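Long-range contacts in YHR177W (Saccharomyces cerevisiae, PDB 4M8B), which binds DNA, probably as a transcription factor, through its WOPR domain, the part of this longer fungal protein captured here in complex with DNA: residues E45-G50 and D67-S72; Y83-R88 and T116-K121; D18-F23 and F168-K173. All blocks are in the same frame, centred on the assembly; numbering follows the deposited sequence.

Contact 1: E45-G50 and D67-S72; sequences ELVNPG and DGFSWS
With chi1 at -74°, Phe-69 carries CG anti to its carbonyl carbon, and the ring comes to lie against Val-47 of segment 45-50. In Asp-67, chi1 of 53° sets CG between the backbone N and the carbonyl carbon, which turns the carboxylate toward Phe-69 N and the indole of Trp-71.

The valine and the phenylalanine approach from opposite directions. Val-47 CG2 sits over one face of the Phe-69 ring, 4.2 Å from the ring centroid, in a CH-pi contact. Its sister methyl CG1 touches Phe-69 CZ at 3.6 Å, while Val-47 CB lies 3.8 Å from Phe-69 CE1. Both methyls are on the same face of the ring, CG1 out toward CZ and CG2 toward CD1 and CE1. Val-47 CG2 also comes to 4.3 Å from Trp-71 CZ2, meeting the indole at its edge. Farther back along the chain, Leu-46 CD1 packs more loosely on Asp-67 CB.

Behind these apolar groups stands an Asx turn, placed in the WOPR domain between helix 57-60 and strand 75-77. Asp-67 OD1 accepts from Phe-69 N at 3.0 Å, on its anti side and tilted from the carboxylate plane. Asp-67 OD1 also offers its syn lone pair to Trp-71 NE1 at 2.7 Å, in an almost straight bond (171°) lying in the indole plane. Two donors thus grip OD1 and probably hold the carboxylate in a set rotation against the indole. The other oxygen, OD2, is hydrogen-bonded with Tyr-145 OH and salt-bridged to Lys-120 NZ, which probably favours the ionised acid. Lys-120 also makes a cation-pi contact with the Trp-71 ring, and Trp-71 packs against a phosphate of the bound DNA.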
ATOM      1  N   GLU C  45      -0.085  12.463  -8.792  1.00 37.56           N
ATOM      2  CA  GLU C  45      -1.333  11.775  -9.100  1.00 48.02           C
ATOM      3  C   GLU C  45      -1.422  10.403  -8.433  1.00 53.55           C
ATOM      4  O   GLU C  45      -2.498   9.809  -8.363  1.00 48.76           O
ATOM      5  CB  GLU C  45      -1.491  11.621 -10.616  1.00 53.35           C
ATOM      6  CG  GLU C  45      -1.471  12.924 -11.405  1.00 55.40           C
ATOM      7  CD  GLU C  45      -2.774  13.692 -11.304  1.00 73.99           C
ATOM      8  OE1 GLU C  45      -3.408  13.654 -10.228  1.00 85.51           O
ATOM      9  OE2 GLU C  45      -3.169  14.330 -12.302  1.00 81.87           O
ATOM     10  N   LEU C  46      -0.335   9.881  -7.934  1.00 30.48           N
ATOM     11  CA  LEU C  46      -0.293   8.552  -7.420  1.00 33.83           C
ATOM     12  C   LEU C  46      -1.169   8.380  -6.261  1.00 41.46           C
ATOM     13  O   LEU C  46      -1.699   7.367  -5.978  1.00 31.32           O
ATOM     14  CB  LEU C  46       1.082   8.271  -6.937  1.00 28.22           C
ATOM     15  CG  LEU C  46       2.124   8.247  -7.995  1.00 30.53           C
ATOM     16  CD1 LEU C  46       3.400   7.733  -7.435  1.00 35.93           C
ATOM     17  CD2 LEU C  46       1.680   7.364  -9.110  1.00 28.14           C
ATOM     18  N   VAL C  47      -1.257   9.428  -5.538  1.00 30.00           N
ATOM     19  CA  VAL C  47      -1.506   9.395  -4.172  1.00 30.00           C
ATOM     20  C   VAL C  47      -2.966   9.421  -3.874  1.00 30.00           C
ATOM     21  O   VAL C  47      -3.329   9.650  -2.798  1.00 30.00           O
ATOM     22  CB  VAL C  47      -0.686  10.514  -3.562  1.00 20.00           C
ATOM     23  CG1 VAL C  47      -1.464  11.683  -3.048  1.00 20.00           C
ATOM     24  CG2 VAL C  47       0.238   9.969  -2.551  1.00 20.00           C
ATOM     25  N   ASN C  48      -3.786   9.262  -4.874  1.00 26.13           N
ATOM     26  CA  ASN C  48      -5.203   9.268  -4.709  1.00 23.49           C
ATOM     27  C   ASN C  48      -5.717   8.122  -3.930  1.00 23.24           C
ATOM     28  O   ASN C  48      -5.281   7.056  -4.083  1.00 26.24           O
ATOM     29  CB  ASN C  48      -5.844   9.220  -6.039  1.00 30.60           C
ATOM     30  CG  ASN C  48      -5.649  10.464  -6.808  1.00 37.86           C
ATOM     31  OD1 ASN C  48      -5.424  11.480  -6.265  1.00 37.51           O
ATOM     32  ND2 ASN C  48      -5.760  10.380  -8.076  1.00 22.63           N
ATOM     33  N   PRO C  49      -6.745   8.428  -3.036  1.00 26.98           N
ATOM     34  CA  PRO C  49      -7.284   7.295  -2.299  1.00 29.25           C
ATOM     35  C   PRO C  49      -7.901   6.196  -3.094  1.00 18.41           C
ATOM     36  O   PRO C  49      -8.555   6.468  -4.005  1.00 27.30           O
ATOM     37  CB  PRO C  49      -8.390   7.932  -1.542  1.00 24.87           C
ATOM     38  CG  PRO C  49      -7.774   9.121  -1.089  1.00 34.35           C
ATOM     39  CD  PRO C  49      -7.417   9.649  -2.386  1.00 32.77           C
ATOM     40  N   GLY C  50      -7.708   4.962  -2.709  1.00 19.78           N
ATOM     41  CA  GLY C  50      -8.183   3.833  -3.485  1.00 20.78           C
ATOM     42  C   GLY C  50      -7.128   3.287  -4.430  1.00 23.82           C
ATOM     43  O   GLY C  50      -7.259   2.175  -4.945  1.00 26.51           O
ATOM     44  N   ASP C  67       6.904   8.778  -3.457  1.00 25.22           N
ATOM     45  CA  ASP C  67       5.794   9.556  -3.995  1.00 22.89           C
ATOM     46  C   ASP C  67       5.973  11.059  -3.788  1.00 26.19           C
ATOM     47  O   ASP C  67       5.118  11.853  -4.181  1.00 38.56           O
ATOM     48  CB  ASP C  67       4.455   9.084  -3.411  1.00 27.09           C
ATOM     49  CG  ASP C  67       4.452   9.045  -1.890  1.00 36.41           C
ATOM     50  OD1 ASP C  67       5.113   9.894  -1.253  1.00 25.87           O
ATOM     51  OD2 ASP C  67       3.775   8.156  -1.328  1.00 26.29           O
ATOM     52  N   GLY C  68       7.083  11.443  -3.167  1.00 30.41           N
ATOM     53  CA  GLY C  68       7.415  12.845  -2.990  1.00 23.03           C
ATOM     54  C   GLY C  68       6.631  13.577  -1.914  1.00 29.67           C
ATOM     55  O   GLY C  68       6.752  14.792  -1.775  1.00 28.06           O
ATOM     56  N   PHE C  69       5.826  12.851  -1.147  1.00 31.69           N
ATOM     57  CA  PHE C  69       5.053  13.477  -0.077  1.00 31.84           C
ATOM     58  C   PHE C  69       5.750  13.339   1.273  1.00 31.47           C
ATOM     59  O   PHE C  69       6.746  12.627   1.394  1.00 34.92           O
ATOM     60  CB  PHE C  69       3.640  12.891  -0.017  1.00 34.71           C
ATOM     61  CG  PHE C  69       2.745  13.348  -1.135  1.00 40.76           C
ATOM     62  CD1 PHE C  69       2.846  12.783  -2.399  1.00 34.45           C
ATOM     63  CD2 PHE C  69       1.798  14.340  -0.924  1.00 31.32           C
ATOM     64  CE1 PHE C  69       2.021  13.203  -3.433  1.00 30.18           C
ATOM     65  CE2 PHE C  69       0.971  14.763  -1.955  1.00 38.21           C
ATOM     66  CZ  PHE C  69       1.084  14.193  -3.211  1.00 38.53           C
ATOM     67  N   SER C  70       5.226  14.029   2.282  1.00 19.56           N
ATOM     68  CA  SER C  70       5.785  13.963   3.631  1.00 32.87           C
ATOM     69  C   SER C  70       5.063  12.920   4.474  1.00 35.08           C
ATOM     70  O   SER C  70       3.849  12.992   4.665  1.00 31.96           O
ATOM     71  CB  SER C  70       5.716  15.325   4.319  1.00 26.93           C
ATOM     72  OG  SER C  70       6.706  16.200   3.811  1.00 53.43           O
ATOM     73  N   TRP C  71       5.820  11.959   4.989  1.00 33.17           N
ATOM     74  CA  TRP C  71       5.240  10.851   5.732  1.00 33.41           C
ATOM     75  C   TRP C  71       5.761  10.762   7.159  1.00 31.01           C
ATOM     76  O   TRP C  71       6.913  11.100   7.432  1.00 37.96           O
ATOM     77  CB  TRP C  71       5.513   9.536   4.999  1.00 31.26           C
ATOM     78  CG  TRP C  71       4.911   9.500   3.631  1.00 28.82           C
ATOM     79  CD1 TRP C  71       5.566   9.620   2.441  1.00 20.35           C
ATOM     80  CD2 TRP C  71       3.523   9.352   3.310  1.00 26.32           C
ATOM     81  NE1 TRP C  71       4.673   9.546   1.402  1.00 26.60           N
ATOM     82  CE2 TRP C  71       3.412   9.382   1.912  1.00 26.29           C
ATOM     83  CE3 TRP C  71       2.368   9.193   4.081  1.00 26.31           C
ATOM     84  CZ2 TRP C  71       2.187   9.258   1.259  1.00 23.10           C
ATOM     85  CZ3 TRP C  71       1.156   9.071   3.434  1.00 22.99           C
ATOM     86  CH2 TRP C  71       1.073   9.103   2.036  1.00 27.29           C
ATOM     87  N   SER C  72       4.905  10.295   8.061  1.00 30.59           N
ATOM     88  CA  SER C  72       5.304  10.043   9.438  1.00 28.97           C
ATOM     89  C   SER C  72       6.262   8.866   9.473  1.00 27.57           C
ATOM     90  O   SER C  72       6.458   8.189   8.462  1.00 38.44           O
ATOM     91  CB  SER C  72       4.083   9.723  10.295  1.00 30.07           C
ATOM     92  OG  SER C  72       3.611   8.416  10.034  1.00 37.48           O
TER

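Contact 2: Y83-R88 and T116-K121; sequences YREYNR and TGLLKK
Glu-85 crosses to Thr-116 and Leu-118 with CG anti to its backbone N (chi1 -171°) and an extended chain beyond. Its CB passes 3.4 Å from Thr-116 OG1, and CG runs on past the same hydroxyl. Glu-85 CD lies 3.8 Å from the Thr-116 methyl CG2. At the tip, Glu-85 OE1 takes a hydrogen bond from Thr-116 OG1 at 2.5 Å, the hydroxyl approaching from above the carboxylate plane, while Leu-118 CB and CD2 both lie against one side of this oxygen.

The side chains ride on an antiparallel pairing of strands 80-88 and 113-128 in the sheet of the WOPR domain. Tyr-83 and Lys-120 form a hydrogen-bonded pair, with Tyr-83 N to Lys-120 O at 2.9 Å and Lys-120 N back to Tyr-83 O at 3.1 Å; Arg-84 and Leu-119 follow as a non-hydrogen-bonded pair. Glu-85 N gives Leu-118 O a weak bond, and Thr-116 N closes on Glu-85 O at 3.0 Å. Tyr-83 packs on a sugar of the bound DNA.

The Thr-116 hydroxyl donates to Glu-85 OE1, consistent with an ionised carboxylate, while accepting from Leu-118 N, so that one oxygen belongs both to the strand contact and to the ST turn at the corner.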
ATOM      1  N   TYR C  83       1.863   4.686   7.223  1.00 21.42           N
ATOM      2  CA  TYR C  83       2.457   6.014   7.290  1.00 21.04           C
ATOM      3  C   TYR C  83       1.374   7.085   7.185  1.00 29.91           C
ATOM      4  O   TYR C  83       0.336   6.869   6.560  1.00 28.08           O
ATOM      5  CB  TYR C  83       3.471   6.198   6.164  1.00 21.69           C
ATOM      6  CG  TYR C  83       4.513   5.107   6.055  1.00 18.33           C
ATOM      7  CD1 TYR C  83       4.219   3.896   5.447  1.00 18.52           C
ATOM      8  CD2 TYR C  83       5.800   5.298   6.534  1.00 12.13           C
ATOM      9  CE1 TYR C  83       5.174   2.902   5.332  1.00 20.20           C
ATOM     10  CE2 TYR C  83       6.760   4.309   6.423  1.00 11.98           C
ATOM     11  CZ  TYR C  83       6.441   3.115   5.821  1.00 18.22           C
ATOM     12  OH  TYR C  83       7.393   2.127   5.710  1.00 24.62           O
ATOM     13  N   ARG C  84       1.622   8.244   7.786  1.00 31.31           N
ATOM     14  CA  ARG C  84       0.654   9.334   7.768  1.00 26.49           C
ATOM     15  C   ARG C  84       1.231  10.585   7.118  1.00 29.93           C
ATOM     16  O   ARG C  84       2.355  10.983   7.419  1.00 36.32           O
ATOM     17  CB  ARG C  84       0.181   9.643   9.190  1.00 33.62           C
ATOM     18  CG  ARG C  84      -0.398   8.436   9.903  1.00 40.79           C
ATOM     19  CD  ARG C  84      -1.630   8.807  10.696  1.00 42.04           C
ATOM     20  NE  ARG C  84      -1.291   9.488  11.938  1.00 57.14           N
ATOM     21  CZ  ARG C  84      -2.095  10.338  12.566  1.00 57.90           C
ATOM     22  NH1 ARG C  84      -3.287  10.622  12.060  1.00 55.16           N
ATOM     23  NH2 ARG C  84      -1.702  10.907  13.694  1.00 58.82           N
ATOM     24  N   GLU C  85       0.466  11.198   6.221  1.00 30.05           N
ATOM     25  CA  GLU C  85       0.909  12.426   5.572  1.00 35.56           C
ATOM     26  C   GLU C  85       0.719  13.622   6.499  1.00 45.59           C
ATOM     27  O   GLU C  85      -0.297  13.726   7.191  1.00 50.93           O
ATOM     28  CB  GLU C  85       0.151  12.670   4.265  1.00 37.86           C
ATOM     29  CG  GLU C  85       0.723  13.825   3.452  1.00 48.36           C
ATOM     30  CD  GLU C  85      -0.297  14.470   2.534  1.00 47.75           C
ATOM     31  OE1 GLU C  85      -1.486  14.098   2.604  1.00 53.45           O
ATOM     32  OE2 GLU C  85       0.092  15.356   1.743  1.00 60.31           O
ATOM     33  N   TYR C  86       1.699  14.522   6.509  1.00 54.96           N
ATOM     34  CA  TYR C  86       1.628  15.724   7.333  1.00 54.04           C
ATOM     35  C   TYR C  86       2.115  16.966   6.587  1.00 61.91           C
ATOM     36  O   TYR C  86       3.036  16.894   5.774  1.00 58.08           O
ATOM     37  CB  TYR C  86       2.426  15.540   8.630  1.00 45.64           C
ATOM     38  CG  TYR C  86       3.922  15.416   8.432  1.00 50.39           C
ATOM     39  CD1 TYR C  86       4.725  16.543   8.335  1.00 53.88           C
ATOM     40  CD2 TYR C  86       4.532  14.174   8.357  1.00 56.67           C
ATOM     41  CE1 TYR C  86       6.090  16.435   8.158  1.00 59.87           C
ATOM     42  CE2 TYR C  86       5.899  14.058   8.182  1.00 53.20           C
ATOM     43  CZ  TYR C  86       6.672  15.191   8.082  1.00 54.40           C
ATOM     44  OH  TYR C  86       8.033  15.080   7.907  1.00 54.15           O
ATOM     45  N   ASN C  87       1.484  18.102   6.874  1.00 83.06           N
ATOM     46  CA  ASN C  87       1.905  19.388   6.326  1.00 75.70           C
ATOM     47  C   ASN C  87       2.087  20.422   7.432  1.00 82.73           C
ATOM     48  O   ASN C  87       1.888  20.124   8.610  1.00 74.98           O
ATOM     49  CB  ASN C  87       0.893  19.901   5.299  1.00 62.60           C
ATOM     50  CG  ASN C  87       0.865  19.065   4.038  1.00 70.01           C
ATOM     51  OD1 ASN C  87       1.840  18.393   3.705  1.00 85.52           O
ATOM     52  ND2 ASN C  87      -0.256  19.106   3.324  1.00 70.95           N
ATOM     53  N   ARG C  88       2.464  21.638   7.048  1.00 90.19           N
ATOM     54  CA  ARG C  88       2.597  22.734   8.001  1.00 94.17           C
ATOM     55  C   ARG C  88       1.450  23.730   7.845  1.00 98.70           C
ATOM     56  O   ARG C  88       0.828  23.808   6.785  1.00 89.47           O
ATOM     57  CB  ARG C  88       3.950  23.426   7.840  1.00 94.24           C
ATOM     58  CG  ARG C  88       4.394  23.592   6.397  1.00 92.64           C
ATOM     59  CD  ARG C  88       5.817  24.121   6.325  1.00102.02           C
ATOM     60  NE  ARG C  88       5.949  25.405   7.003  1.00129.98           N
ATOM     61  CZ  ARG C  88       7.101  26.046   7.171  1.00120.73           C
ATOM     62  NH1 ARG C  88       8.227  25.519   6.712  1.00102.91           N
ATOM     63  NH2 ARG C  88       7.126  27.213   7.802  1.00109.07           N
ATOM     64  N   THR C 116      -2.900  15.231   7.551  1.00 44.57           N
ATOM     65  CA  THR C 116      -3.890  15.558   6.530  1.00 43.44           C
ATOM     66  C   THR C 116      -5.063  14.579   6.505  1.00 50.74           C
ATOM     67  O   THR C 116      -6.182  14.949   6.154  1.00 50.50           O
ATOM     68  CB  THR C 116      -3.249  15.611   5.134  1.00 37.13           C
ATOM     69  OG1 THR C 116      -2.796  14.304   4.765  1.00 55.69           O
ATOM     70  CG2 THR C 116      -2.068  16.572   5.131  1.00 53.09           C
ATOM     71  N   GLY C 117      -4.800  13.332   6.875  1.00 49.47           N
ATOM     72  CA  GLY C 117      -5.823  12.305   6.838  1.00 40.34           C
ATOM     73  C   GLY C 117      -5.505  11.250   5.797  1.00 44.76           C
ATOM     74  O   GLY C 117      -6.016  10.131   5.856  1.00 50.42           O
ATOM     75  N   LEU C 118      -4.659  11.611   4.837  1.00 41.79           N
ATOM     76  CA  LEU C 118      -4.199  10.659   3.834  1.00 37.82           C
ATOM     77  C   LEU C 118      -3.290   9.627   4.496  1.00 38.21           C
ATOM     78  O   LEU C 118      -2.505   9.958   5.386  1.00 34.50           O
ATOM     79  CB  LEU C 118      -3.450  11.375   2.711  1.00 31.02           C
ATOM     80  CG  LEU C 118      -2.937  10.475   1.584  1.00 41.20           C
ATOM     81  CD1 LEU C 118      -4.097   9.919   0.774  1.00 21.98           C
ATOM     82  CD2 LEU C 118      -1.950  11.213   0.688  1.00 20.36           C
ATOM     83  N   LEU C 119      -3.407   8.379   4.062  1.00 30.22           N
ATOM     84  CA  LEU C 119      -2.647   7.287   4.657  1.00 26.90           C
ATOM     85  C   LEU C 119      -2.061   6.363   3.592  1.00 27.74           C
ATOM     86  O   LEU C 119      -2.604   6.240   2.494  1.00 28.97           O
ATOM     87  CB  LEU C 119      -3.536   6.485   5.609  1.00 33.39           C
ATOM     88  CG  LEU C 119      -4.016   7.194   6.876  1.00 35.59           C
ATOM     89  CD1 LEU C 119      -5.237   6.497   7.447  1.00 31.57           C
ATOM     90  CD2 LEU C 119      -2.905   7.230   7.907  1.00 28.08           C
ATOM     91  N   LYS C 120      -0.950   5.716   3.926  1.00 24.51           N
ATOM     92  CA  LYS C 120      -0.339   4.724   3.049  1.00 18.35           C
ATOM     93  C   LYS C 120       0.015   3.473   3.841  1.00 22.08           C
ATOM     94  O   LYS C 120       0.562   3.562   4.942  1.00 33.31           O
ATOM     95  CB  LYS C 120       0.913   5.294   2.369  1.00 21.76           C
ATOM     96  CG  LYS C 120       1.891   4.238   1.868  1.00 22.98           C
ATOM     97  CD  LYS C 120       2.994   4.844   1.004  1.00 20.34           C
ATOM     98  CE  LYS C 120       3.812   5.872   1.768  1.00 30.06           C
ATOM     99  NZ  LYS C 120       4.902   6.448   0.927  1.00 21.78           N
ATOM    100  N   LYS C 121      -0.311   2.311   3.287  1.00 18.68           N
ATOM    101  CA  LYS C 121       0.096   1.047   3.892  1.00 28.22           C
ATOM    102  C   LYS C 121       0.862   0.211   2.874  1.00 26.24           C
ATOM    103  O   LYS C 121       0.532   0.209   1.689  1.00 28.82           O
ATOM    104  CB  LYS C 121      -1.107   0.286   4.458  1.00 16.76           C
ATOM    105  CG  LYS C 121      -2.073  -0.248   3.423  1.00 29.11           C
ATOM    106  CD  LYS C 121      -3.425  -0.547   4.056  1.00 28.39           C
ATOM    107  CE  LYS C 121      -3.273  -1.370   5.317  1.00 34.75           C
ATOM    108  NZ  LYS C 121      -4.584  -1.590   5.991  1.00 46.92           N
TER

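Contact 3: D18-F23 and F168-K173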
ATOM      1  N   ASP C  18      -7.403  -9.978   1.041  1.00 32.99           N
ATOM      2  CA  ASP C  18      -7.363  -8.870   0.097  1.00 26.84           C
ATOM      3  C   ASP C  18      -6.034  -8.843  -0.662  1.00 34.44           C
ATOM      4  O   ASP C  18      -6.012  -8.681  -1.881  1.00 28.87           O
ATOM      5  CB  ASP C  18      -7.604  -7.539   0.816  1.00 24.75           C
ATOM      6  CG  ASP C  18      -9.052  -7.362   1.252  1.00 39.38           C
ATOM      7  OD1 ASP C  18      -9.950  -7.863   0.545  1.00 38.15           O
ATOM      8  OD2 ASP C  18      -9.293  -6.716   2.294  1.00 30.59           O
ATOM      9  N   LEU C  19      -4.933  -9.017   0.064  1.00 25.91           N
ATOM     10  CA  LEU C  19      -3.603  -9.064  -0.540  1.00 22.40           C
ATOM     11  C   LEU C  19      -3.478 -10.190  -1.556  1.00 29.40           C
ATOM     12  O   LEU C  19      -2.935  -9.999  -2.644  1.00 36.99           O
ATOM     13  CB  LEU C  19      -2.531  -9.262   0.531  1.00 30.08           C
ATOM     14  CG  LEU C  19      -2.040  -8.052   1.317  1.00 36.24           C
ATOM     15  CD1 LEU C  19      -1.106  -8.502   2.431  1.00 28.48           C
ATOM     16  CD2 LEU C  19      -1.331  -7.089   0.386  1.00 46.50           C
ATOM     17  N   ALA C  20      -3.978 -11.364  -1.185  1.00 24.14           N
ATOM     18  CA  ALA C  20      -3.807 -12.564  -1.993  1.00 25.90           C
ATOM     19  C   ALA C  20      -4.466 -12.415  -3.356  1.00 31.83           C
ATOM     20  O   ALA C  20      -3.915 -12.837  -4.373  1.00 29.77           O
ATOM     21  CB  ALA C  20      -4.359 -13.770  -1.265  1.00 23.81           C
ATOM     22  N   LEU C  21      -5.642 -11.800  -3.370  1.00 23.11           N
ATOM     23  CA  LEU C  21      -6.377 -11.583  -4.609  1.00 28.05           C
ATOM     24  C   LEU C  21      -5.624 -10.642  -5.552  1.00 34.18           C
ATOM     25  O   LEU C  21      -5.517 -10.910  -6.749  1.00 30.42           O
ATOM     26  CB  LEU C  21      -7.782 -11.052  -4.307  1.00 32.08           C
ATOM     27  CG  LEU C  21      -8.708 -12.060  -3.614  1.00 28.69           C
ATOM     28  CD1 LEU C  21      -9.944 -11.382  -3.038  1.00 17.04           C
ATOM     29  CD2 LEU C  21      -9.109 -13.155  -4.586  1.00 21.91           C
ATOM     30  N   VAL C  22      -5.093  -9.551  -5.006  1.00 32.34           N
ATOM     31  CA  VAL C  22      -4.334  -8.587  -5.801  1.00 26.59           C
ATOM     32  C   VAL C  22      -3.088  -9.227  -6.408  1.00 25.92           C
ATOM     33  O   VAL C  22      -2.853  -9.130  -7.611  1.00 31.53           O
ATOM     34  CB  VAL C  22      -3.923  -7.362  -4.962  1.00 28.61           C
ATOM     35  CG1 VAL C  22      -3.096  -6.397  -5.803  1.00 17.52           C
ATOM     36  CG2 VAL C  22      -5.152  -6.668  -4.399  1.00 19.01           C
ATOM     37  N   PHE C  23      -2.299  -9.885  -5.567  1.00 23.56           N
ATOM     38  CA  PHE C  23      -1.100 -10.581  -6.014  1.00 23.66           C
ATOM     39  C   PHE C  23      -1.414 -11.631  -7.078  1.00 35.55           C
ATOM     40  O   PHE C  23      -0.745 -11.690  -8.109  1.00 30.36           O
ATOM     41  CB  PHE C  23      -0.389 -11.227  -4.823  1.00 27.15           C
ATOM     42  CG  PHE C  23       0.420 -10.261  -3.997  1.00 27.96           C
ATOM     43  CD1 PHE C  23       1.189  -9.281  -4.601  1.00 27.97           C
ATOM     44  CD2 PHE C  23       0.412 -10.333  -2.615  1.00 30.07           C
ATOM     45  CE1 PHE C  23       1.939  -8.395  -3.839  1.00 27.96           C
ATOM     46  CE2 PHE C  23       1.157  -9.449  -1.850  1.00 25.09           C
ATOM     47  CZ  PHE C  23       1.920  -8.481  -2.463  1.00 24.75           C
ATOM     48  N   PHE C 168      -9.519 -14.219  -9.166  1.00 35.04           N
ATOM     49  CA  PHE C 168      -8.139 -14.148  -8.695  1.00 37.21           C
ATOM     50  C   PHE C 168      -7.963 -14.946  -7.411  1.00 42.86           C
ATOM     51  O   PHE C 168      -7.106 -14.629  -6.585  1.00 42.04           O
ATOM     52  CB  PHE C 168      -7.722 -12.693  -8.480  1.00 33.48           C
ATOM     53  CG  PHE C 168      -7.828 -11.849  -9.714  1.00 29.12           C
ATOM     54  CD1 PHE C 168      -7.411 -12.339 -10.940  1.00 30.20           C
ATOM     55  CD2 PHE C 168      -8.358 -10.572  -9.655  1.00 31.38           C
ATOM     56  CE1 PHE C 168      -7.513 -11.566 -12.087  1.00 33.26           C
ATOM     57  CE2 PHE C 168      -8.462  -9.794 -10.796  1.00 36.60           C
ATOM     58  CZ  PHE C 168      -8.039 -10.293 -12.014  1.00 34.65           C
ATOM     59  N   ARG C 169      -8.789 -15.976  -7.252  1.00 38.94           N
ATOM     60  CA  ARG C 169      -8.703 -16.884  -6.113  1.00 37.10           C
ATOM     61  C   ARG C 169      -7.264 -17.365  -5.954  1.00 38.93           C
ATOM     62  O   ARG C 169      -6.668 -17.875  -6.905  1.00 39.12           O
ATOM     63  CB  ARG C 169      -9.640 -18.075  -6.322  1.00 35.53           C
ATOM     64  CG  ARG C 169      -9.758 -19.011  -5.130  1.00 33.66           C
ATOM     65  CD  ARG C 169     -10.184 -20.398  -5.582  1.00 38.83           C
ATOM     66  NE  ARG C 169      -9.252 -20.936  -6.569  1.00 37.55           N
ATOM     67  CZ  ARG C 169      -8.153 -21.616  -6.264  1.00 35.55           C
ATOM     68  NH1 ARG C 169      -7.850 -21.852  -4.996  1.00 34.20           N
ATOM     69  NH2 ARG C 169      -7.359 -22.060  -7.228  1.00 39.79           N
ATOM     70  N   PRO C 170      -6.702 -17.193  -4.747  1.00 36.36           N
ATOM     71  CA  PRO C 170      -5.277 -17.397  -4.445  1.00 43.87           C
ATOM     72  C   PRO C 170      -4.841 -18.862  -4.442  1.00 39.56           C
ATOM     73  O   PRO C 170      -5.527 -19.698  -3.857  1.00 40.83           O
ATOM     74  CB  PRO C 170      -5.132 -16.827  -3.024  1.00 29.04           C
ATOM     75  CG  PRO C 170      -6.392 -16.048  -2.764  1.00 38.72           C
ATOM     76  CD  PRO C 170      -7.449 -16.725  -3.569  1.00 26.21           C
ATOM     77  N   SER C 171      -3.707 -19.162  -5.071  1.00 39.03           N
ATOM     78  CA  SER C 171      -3.111 -20.491  -4.980  1.00 29.79           C
ATOM     79  C   SER C 171      -2.649 -20.722  -3.547  1.00 44.28           C
ATOM     80  O   SER C 171      -2.338 -19.769  -2.832  1.00 51.05           O
ATOM     81  CB  SER C 171      -1.924 -20.621  -5.933  1.00 33.02           C
ATOM     82  OG  SER C 171      -0.825 -19.844  -5.490  1.00 44.69           O
ATOM     83  N   GLN C 172      -2.604 -21.981  -3.125  1.00 51.67           N
ATOM     84  CA  GLN C 172      -2.222 -22.300  -1.753  1.00 50.99           C
ATOM     85  C   GLN C 172      -0.786 -21.876  -1.454  1.00 60.50           C
ATOM     86  O   GLN C 172      -0.470 -21.484  -0.330  1.00 57.43           O
ATOM     87  CB  GLN C 172      -2.404 -23.791  -1.462  1.00 48.93           C
ATOM     88  CG  GLN C 172      -2.236 -24.152   0.008  1.00 52.22           C
ATOM     89  CD  GLN C 172      -3.288 -23.505   0.892  1.00 52.74           C
ATOM     90  OE1 GLN C 172      -4.450 -23.382   0.507  1.00 51.48           O
ATOM     91  NE2 GLN C 172      -2.882 -23.085   2.086  1.00 51.98           N
ATOM     92  N   LYS C 173       0.078 -21.954  -2.463  1.00 48.86           N
ATOM     93  CA  LYS C 173       1.472 -21.554  -2.300  1.00 50.22           C
ATOM     94  C   LYS C 173       1.565 -20.079  -1.921  1.00 54.74           C
ATOM     95  O   LYS C 173       2.450 -19.676  -1.165  1.00 58.36           O
ATOM     96  CB  LYS C 173       2.281 -21.835  -3.572  1.00 46.09           C
ATOM     97  CG  LYS C 173       3.772 -21.556  -3.421  1.00 73.46           C
ATOM     98  CD  LYS C 173       4.586 -22.007  -4.633  1.00 74.27           C
ATOM     99  CE  LYS C 173       4.409 -21.076  -5.824  1.00 67.03           C
ATOM    100  NZ  LYS C 173       5.612 -21.066  -6.708  1.00 61.58           N
TER
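Ala-20 presents its methyl group to Pro-170, with Ala-20 CB 3.4 Å from Pro-170 CG and 3.6 Å from Pro-170 CB. Helix 16-28 of the WOPR domain packs on the antiparallel sheet with one surface and, with another that includes Ala-20 and Leu-21, on the loop leading into helix 172-179.

One residue on, Leu-21 has CG anti to its carbonyl carbon, with chi1 (-68°) placing CG and chi2 (166°) directing CD2 toward Phe-168 and Pro-170. Leu-21 CD2 has Phe-168 O as a neighbour at 3.2 Å and Pro-170 CD at 4.1 Å, and it also touches Phe-168 CB. Phe-168 CB in turn lies 3.3 Å from Leu-21 O, while the phenylalanine ring leads away from the helix. Apolar side-chain carbons thus pack on each other, Ala-20 CB on the proline ring and Leu-21 CD2 on Phe-168 CB and Pro-170 CD, and also on backbone carbonyls, with no hydrogen bond between the segments.

Val-22 and Phe-23 turn to the sheet instead, where both side chains meet Leu-142 and Phe-23 adds Phe-140 and Phe-123. Past Pro-170 the chain enters helix 172-179 with Ser-171 as its N-cap, its OG making a weak hydrogen bond with Leu-174 N.

Overall arrangement
Contacts 1 and 2 are neighbours, their centres 8 Å apart, and both approach the bound DNA to about 4 Å at their nearest atoms. The loop of contact 1 runs beside strand 80-88 of contact 2, joined by a probable hydrogen bond from Ser-72 N to Arg-84 O. Contact 3 lies on the opposite side of the chain's centre, about 10 Å from the DNA at its nearest atoms. Strand 113-128 connects the two sides, since it supplies one segment of contact 2 and packs against helix 16-28 of contact 3. Contacts 1 and 3 are buried, contact 2 partly so. Across their segments contacts 1 and 3 rely on apolar packing, whereas contact 2 relies on backbone and carboxylate hydrogen bonds.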